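Local structure of hypothetical nigD-like protein (Bacteroides caccae, 3QWN) at residues Val103-Gly108 with Leu112-Asn117; Lys186-Asp191 with Ala196-Lys201. The protein is probably an immunity protein (antitoxin) of the NigD-like kind, thought to protect the producing cell from a bacteriocin. All coordinates share one frame; numbering follows the deposited sequence.

Interaction 1 (Val103-Gly108 with Leu112-Asn117); sequences VSIWLG and LNMILN
Two consecutive residues, V103 and S104, face the single residue I115 across the sheet, a classic beta bulge in which both amides turn to one carbonyl. V103 N donates to I115 O at 2.8 Å, while the bond from S104 N to the same oxygen is weak. Beyond the bulge the strands run antiparallel, and I115 N returns a bond to S104 O; W106 and N113 then form a hydrogen-bonded pair through both backbone N-H groups. W106 carries its ring back over the partner strand because CG sits between its own backbone N and carbonyl carbon (chi1 69°). N113 CB lies over one face of the six-membered ring, 3.8 Å from its centroid, a CH-pi contact made near the rim of the ring, and the side-chain amide plane of N113 is turned 35° from the ring. This is one hairpin of the C-terminal beta sandwich domain, and its two faces differ in character. W106 and N113 share one face with S104 and I115, whose CG1 reaches the ring edge at W106 CH2, 4.2 Å away. The N113 side-chain amide can serve several partners at once: ND2 makes weak bonds to W106 O and G108 O, and OD1 is hydrogen-bonded to S165 and R54. The opposite face is aliphatic. There I105 and the selenomethionine M114 lie side by side, with CD1 of I105 3.8 Å from CE of M114, and L107 CD2 meets L112 CD1 at 3.8 Å. Branched and flexible apolar chains suit this face, against which F185, I183 and F207 pack.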
loop_
_atom_site.group_PDB
_atom_site.type_symbol
_atom_site.label_atom_id
_atom_site.label_comp_id
_atom_site.label_asym_id
_atom_site.label_seq_id
_atom_site.Cartn_x
_atom_site.Cartn_y
_atom_site.Cartn_z
ATOM N N VAL A 103 8.510 7.901 -2.190
ATOM C CA VAL A 103 9.287 8.293 -1.001
ATOM C C VAL A 103 10.015 7.057 -0.444
ATOM O O VAL A 103 11.184 7.130 -0.131
ATOM C CB VAL A 103 8.352 8.935 0.070
ATOM C CG1 VAL A 103 9.112 9.227 1.363
ATOM C CG2 VAL A 103 7.711 10.199 -0.476
ATOM N N SER A 104 9.288 5.943 -0.279
ATOM C CA SER A 104 9.769 4.685 0.265
ATOM C C SER A 104 8.926 3.552 -0.330
ATOM O O SER A 104 7.758 3.760 -0.608
ATOM C CB SER A 104 9.710 4.721 1.785
ATOM O OG SER A 104 10.216 3.558 2.422
ATOM N N ILE A 105 9.536 2.411 -0.635
ATOM C CA ILE A 105 8.861 1.252 -1.247
ATOM C C ILE A 105 9.536 -0.026 -0.714
ATOM O O ILE A 105 10.765 -0.070 -0.587
ATOM C CB ILE A 105 8.894 1.342 -2.812
ATOM C CG1 ILE A 105 8.021 0.220 -3.462
ATOM C CG2 ILE A 105 10.347 1.445 -3.392
ATOM C CD1 ILE A 105 7.666 0.471 -4.908
ATOM N N TRP A 106 8.747 -1.012 -0.311
ATOM C CA TRP A 106 9.306 -2.247 0.252
ATOM C C TRP A 106 8.281 -3.354 0.299
ATOM O O TRP A 106 7.068 -3.114 0.342
ATOM C CB TRP A 106 9.871 -2.020 1.689
ATOM C CG TRP A 106 8.814 -1.747 2.726
ATOM C CD1 TRP A 106 8.245 -2.654 3.569
ATOM C CD2 TRP A 106 8.140 -0.504 2.959
ATOM N NE1 TRP A 106 7.243 -2.061 4.296
ATOM C CE2 TRP A 106 7.172 -0.735 3.958
ATOM C CE3 TRP A 106 8.302 0.804 2.463
ATOM C CZ2 TRP A 106 6.356 0.289 4.459
ATOM C CZ3 TRP A 106 7.454 1.806 2.918
ATOM C CH2 TRP A 106 6.479 1.539 3.883
ATOM N N LEU A 107 8.782 -4.579 0.336
ATOM C CA LEU A 107 7.947 -5.755 0.521
ATOM C C LEU A 107 7.754 -5.978 2.029
ATOM O O LEU A 107 8.705 -5.827 2.809
ATOM C CB LEU A 107 8.584 -6.978 -0.133
ATOM C CG LEU A 107 8.672 -7.015 -1.648
ATOM C CD1 LEU A 107 9.535 -8.176 -2.078
ATOM C CD2 LEU A 107 7.289 -7.109 -2.292
ATOM N N GLY A 108 6.532 -6.294 2.424
ATOM C CA GLY A 108 6.246 -6.563 3.818
ATOM C C GLY A 108 4.857 -7.089 4.082
ATOM O O GLY A 108 3.872 -6.518 3.605
ATOM N N LEU A 112 3.173 -5.217 -1.243
ATOM C CA LEU A 112 4.180 -4.330 -1.795
ATOM C C LEU A 112 3.762 -2.938 -1.267
ATOM O O LEU A 112 2.780 -2.382 -1.745
ATOM C CB LEU A 112 4.292 -4.411 -3.338
ATOM C CG LEU A 112 5.222 -3.354 -3.984
ATOM C CD1 LEU A 112 6.701 -3.662 -3.723
ATOM C CD2 LEU A 112 4.930 -3.176 -5.476
ATOM N N ASN A 113 4.431 -2.438 -0.204
ATOM C CA ASN A 113 4.072 -1.165 0.432
ATOM C C ASN A 113 4.837 0.001 -0.152
ATOM O O ASN A 113 5.971 -0.151 -0.577
ATOM C CB ASN A 113 4.291 -1.208 1.946
ATOM C CG ASN A 113 3.850 -2.505 2.531
ATOM O OD1 ASN A 113 2.688 -2.737 2.684
ATOM N ND2 ASN A 113 4.748 -3.446 2.682
HETATM N N MSE A 114 4.191 1.144 -0.213
HETATM C CA MSE A 114 4.823 2.330 -0.730
HETATM C C MSE A 114 4.178 3.559 -0.186
HETATM O O MSE A 114 2.963 3.591 0.063
HETATM C CB MSE A 114 4.873 2.389 -2.283
HETATM C CG MSE A 114 3.543 2.641 -2.984
HETATM SE SE MSE A 114 3.700 2.247 -4.928
HETATM C CE MSE A 114 3.845 0.305 -4.792
ATOM N N ILE A 115 5.040 4.573 -0.005
ATOM C CA ILE A 115 4.698 5.929 0.383
ATOM C C ILE A 115 4.971 6.777 -0.847
ATOM O O ILE A 115 6.093 6.787 -1.365
ATOM C CB ILE A 115 5.477 6.413 1.618
ATOM C CG1 ILE A 115 5.271 5.464 2.818
ATOM C CG2 ILE A 115 5.085 7.846 1.939
ATOM C CD1 ILE A 115 6.150 5.804 4.056
ATOM N N LEU A 116 3.935 7.453 -1.335
ATOM C CA LEU A 116 4.060 8.322 -2.494
ATOM C C LEU A 116 3.968 9.768 -2.090
ATOM O O LEU A 116 3.346 10.091 -1.082
ATOM C CB LEU A 116 2.958 8.021 -3.534
ATOM C CG LEU A 116 2.778 6.575 -4.010
ATOM C CD1 LEU A 116 1.599 6.478 -4.959
ATOM C CD2 LEU A 116 4.061 6.029 -4.677
ATOM N N ASN A 117 4.582 10.645 -2.875
ATOM C CA ASN A 117 4.406 12.078 -2.705
ATOM C C ASN A 117 3.700 12.584 -3.944
ATOM O O ASN A 117 4.106 12.296 -5.080
ATOM C CB ASN A 117 5.689 12.875 -2.415
ATOM C CG ASN A 117 5.344 14.291 -2.013
ATOM O OD1 ASN A 117 4.807 14.546 -0.916
ATOM N ND2 ASN A 117 5.497 15.221 -2.956
#

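Interaction 2 (Lys186-Asp191 with Ala196-Lys201); sequences KYYTYD and AIESGK
E198 crosses the Y188 ring obliquely, CB over its face and the carboxylate out beyond CE1 and OH, its chain extended with CG anti to the backbone N (chi1 -172°). CB lies 3.8 Å from the ring centroid, in a CH-pi contact. CG follows at 3.7 Å from Y188 CE1, and at the tip the two oxygens divide: OE2 lies 3.8 Å from both CE1 and OH of Y188, a contact rather than a bond, whereas OE1 turns to K186, whose NZ forms a long salt bridge with it at 3.9 Å. A glutamate suits this edge strand, partly open to solvent, its methylenes covering an aromatic ring while its charge stays near a lysine. On the other face S199 CB sits over the Y187 ring, and T189 CG2 touches the same carbon at 3.9 Å; a small serine leaves room for both. Backbone bonds hold the hairpin: S199 N to Y187 O and a reciprocal pair between T189 and I197. The two short strand segments run antiparallel with a marked twist, their directions 142° apart. Strand 181-190 separates edge strand 196-209 from strand 142-150, whose L146 packs on K186, Y188 and E198, and L147 on Y187 on the other face; H97 stacks on Y188.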
loop_
_atom_site.group_PDB
_atom_site.type_symbol
_atom_site.label_atom_id
_atom_site.label_comp_id
_atom_site.label_asym_id
_atom_site.label_seq_id
_atom_site.Cartn_x
_atom_site.Cartn_y
_atom_site.Cartn_z
ATOM N N LYS A 186 6.864 -0.036 -12.110
ATOM C CA LYS A 186 7.037 1.172 -12.916
ATOM C C LYS A 186 6.000 2.214 -12.516
ATOM O O LYS A 186 4.916 1.867 -12.035
ATOM C CB LYS A 186 6.914 0.859 -14.408
ATOM C CG LYS A 186 8.189 0.316 -15.039
ATOM C CD LYS A 186 7.995 0.003 -16.518
ATOM C CE LYS A 186 9.062 -0.916 -17.057
ATOM N NZ LYS A 186 8.995 -1.039 -18.540
ATOM N N TYR A 187 6.323 3.490 -12.713
ATOM C CA TYR A 187 5.415 4.599 -12.365
ATOM C C TYR A 187 5.849 5.849 -13.115
ATOM O O TYR A 187 7.046 6.009 -13.402
ATOM C CB TYR A 187 5.402 4.863 -10.824
ATOM C CG TYR A 187 6.705 5.428 -10.277
ATOM C CD1 TYR A 187 7.843 4.631 -10.155
ATOM C CD2 TYR A 187 6.804 6.767 -9.900
ATOM C CE1 TYR A 187 9.049 5.157 -9.685
ATOM C CE2 TYR A 187 8.010 7.306 -9.445
ATOM C CZ TYR A 187 9.125 6.497 -9.322
ATOM O OH TYR A 187 10.285 7.035 -8.795
ATOM N N TYR A 188 4.892 6.727 -13.425
ATOM C CA TYR A 188 5.199 7.984 -14.094
ATOM C C TYR A 188 5.527 9.031 -13.059
ATOM O O TYR A 188 4.860 9.118 -12.027
ATOM C CB TYR A 188 4.057 8.427 -15.011
ATOM C CG TYR A 188 4.046 7.695 -16.342
ATOM C CD1 TYR A 188 3.664 6.356 -16.424
ATOM C CD2 TYR A 188 4.397 8.346 -17.524
ATOM C CE1 TYR A 188 3.625 5.686 -17.644
ATOM C CE2 TYR A 188 4.395 7.674 -18.751
ATOM C CZ TYR A 188 4.003 6.340 -18.808
ATOM O OH TYR A 188 3.966 5.632 -19.998
ATOM N N THR A 189 6.580 9.788 -13.317
ATOM C CA THR A 189 7.112 10.844 -12.449
ATOM C C THR A 189 7.644 11.982 -13.324
ATOM O O THR A 189 7.774 11.809 -14.538
ATOM C CB THR A 189 8.210 10.244 -11.525
ATOM O OG1 THR A 189 8.486 11.148 -10.447
ATOM C CG2 THR A 189 9.480 9.841 -12.277
ATOM N N TYR A 190 7.958 13.130 -12.730
ATOM C CA TYR A 190 8.541 14.242 -13.485
ATOM C C TYR A 190 10.046 14.140 -13.499
ATOM O O TYR A 190 10.631 13.831 -12.464
ATOM C CB TYR A 190 8.137 15.600 -12.891
ATOM C CG TYR A 190 6.705 16.006 -13.162
ATOM C CD1 TYR A 190 6.244 16.184 -14.472
ATOM C CD2 TYR A 190 5.817 16.269 -12.109
ATOM C CE1 TYR A 190 4.930 16.584 -14.724
ATOM C CE2 TYR A 190 4.507 16.679 -12.353
ATOM C CZ TYR A 190 4.071 16.848 -13.659
ATOM O OH TYR A 190 2.780 17.247 -13.904
ATOM N N ASP A 191 10.686 14.451 -14.652
ATOM C CA ASP A 191 12.149 14.478 -14.727
ATOM C C ASP A 191 12.638 15.848 -14.226
ATOM O O ASP A 191 11.818 16.661 -13.779
ATOM C CB ASP A 191 12.678 14.136 -16.150
ATOM C CG ASP A 191 12.252 15.022 -17.315
ATOM O OD1 ASP A 191 11.916 16.202 -17.080
ATOM O OD2 ASP A 191 12.321 14.555 -18.471
ATOM N N ALA A 196 6.788 14.497 -17.744
ATOM C CA ALA A 196 6.322 13.235 -17.186
ATOM C C ALA A 196 6.944 12.076 -17.940
ATOM O O ALA A 196 6.798 12.009 -19.161
ATOM C CB ALA A 196 4.812 13.158 -17.243
ATOM N N ILE A 197 7.691 11.208 -17.232
ATOM C CA ILE A 197 8.373 10.047 -17.801
ATOM C C ILE A 197 8.067 8.786 -16.995
ATOM O O ILE A 197 7.853 8.871 -15.786
ATOM C CB ILE A 197 9.908 10.269 -17.921
ATOM C CG1 ILE A 197 10.563 10.627 -16.567
ATOM C CG2 ILE A 197 10.222 11.334 -18.977
ATOM C CD1 ILE A 197 11.406 9.530 -15.925
ATOM N N GLU A 198 8.088 7.615 -17.663
ATOM C CA GLU A 198 7.881 6.323 -17.015
ATOM C C GLU A 198 9.212 5.902 -16.391
ATOM O O GLU A 198 10.205 5.757 -17.118
ATOM C CB GLU A 198 7.358 5.292 -18.028
ATOM C CG GLU A 198 6.937 3.961 -17.423
ATOM C CD GLU A 198 6.596 2.902 -18.447
ATOM O OE1 GLU A 198 7.505 2.473 -19.193
ATOM O OE2 GLU A 198 5.414 2.500 -18.503
ATOM N N SER A 199 9.251 5.772 -15.049
ATOM C CA SER A 199 10.468 5.393 -14.324
ATOM C C SER A 199 10.549 3.884 -14.110
ATOM O O SER A 199 9.616 3.279 -13.604
ATOM C CB SER A 199 10.561 6.115 -12.982
ATOM O OG SER A 199 11.726 5.715 -12.281
ATOM N N GLY A 200 11.680 3.304 -14.502
ATOM C CA GLY A 200 11.973 1.891 -14.311
ATOM C C GLY A 200 12.965 1.679 -13.192
ATOM O O GLY A 200 13.555 0.613 -13.092
ATOM N N LYS A 201 13.152 2.702 -12.348
ATOM C CA LYS A 201 14.037 2.750 -11.169
ATOM C C LYS A 201 13.926 1.488 -10.291
ATOM O O LYS A 201 14.946 0.976 -9.851
ATOM C CB LYS A 201 13.686 4.007 -10.327
ATOM C CG LYS A 201 14.503 4.199 -9.070
ATOM C CD LYS A 201 14.150 5.481 -8.325
ATOM C CE LYS A 201 15.007 5.602 -7.075
ATOM N NZ LYS A 201 15.085 6.998 -6.576
#

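In the fold
Interactions 1 and 2 are two hairpins of the C-terminal beta sandwich domain, the first complete before the second begins. They belong to different sheets: 103-108 with 112-117 to the three-stranded one, 186-191 with 196-201 to the five-stranded one. Their centres are about 15 Å apart and their nearest atoms about 6 Å, so they do not touch. The link is made by the strands that carry interaction 2, whose earlier and later residues F185, Y202 and F207 meet the apolar face of interaction 1. The centre of interaction 1 is about 7 Å from that of the chain, the centre of interaction 2 about 18 Å, nearer the surface.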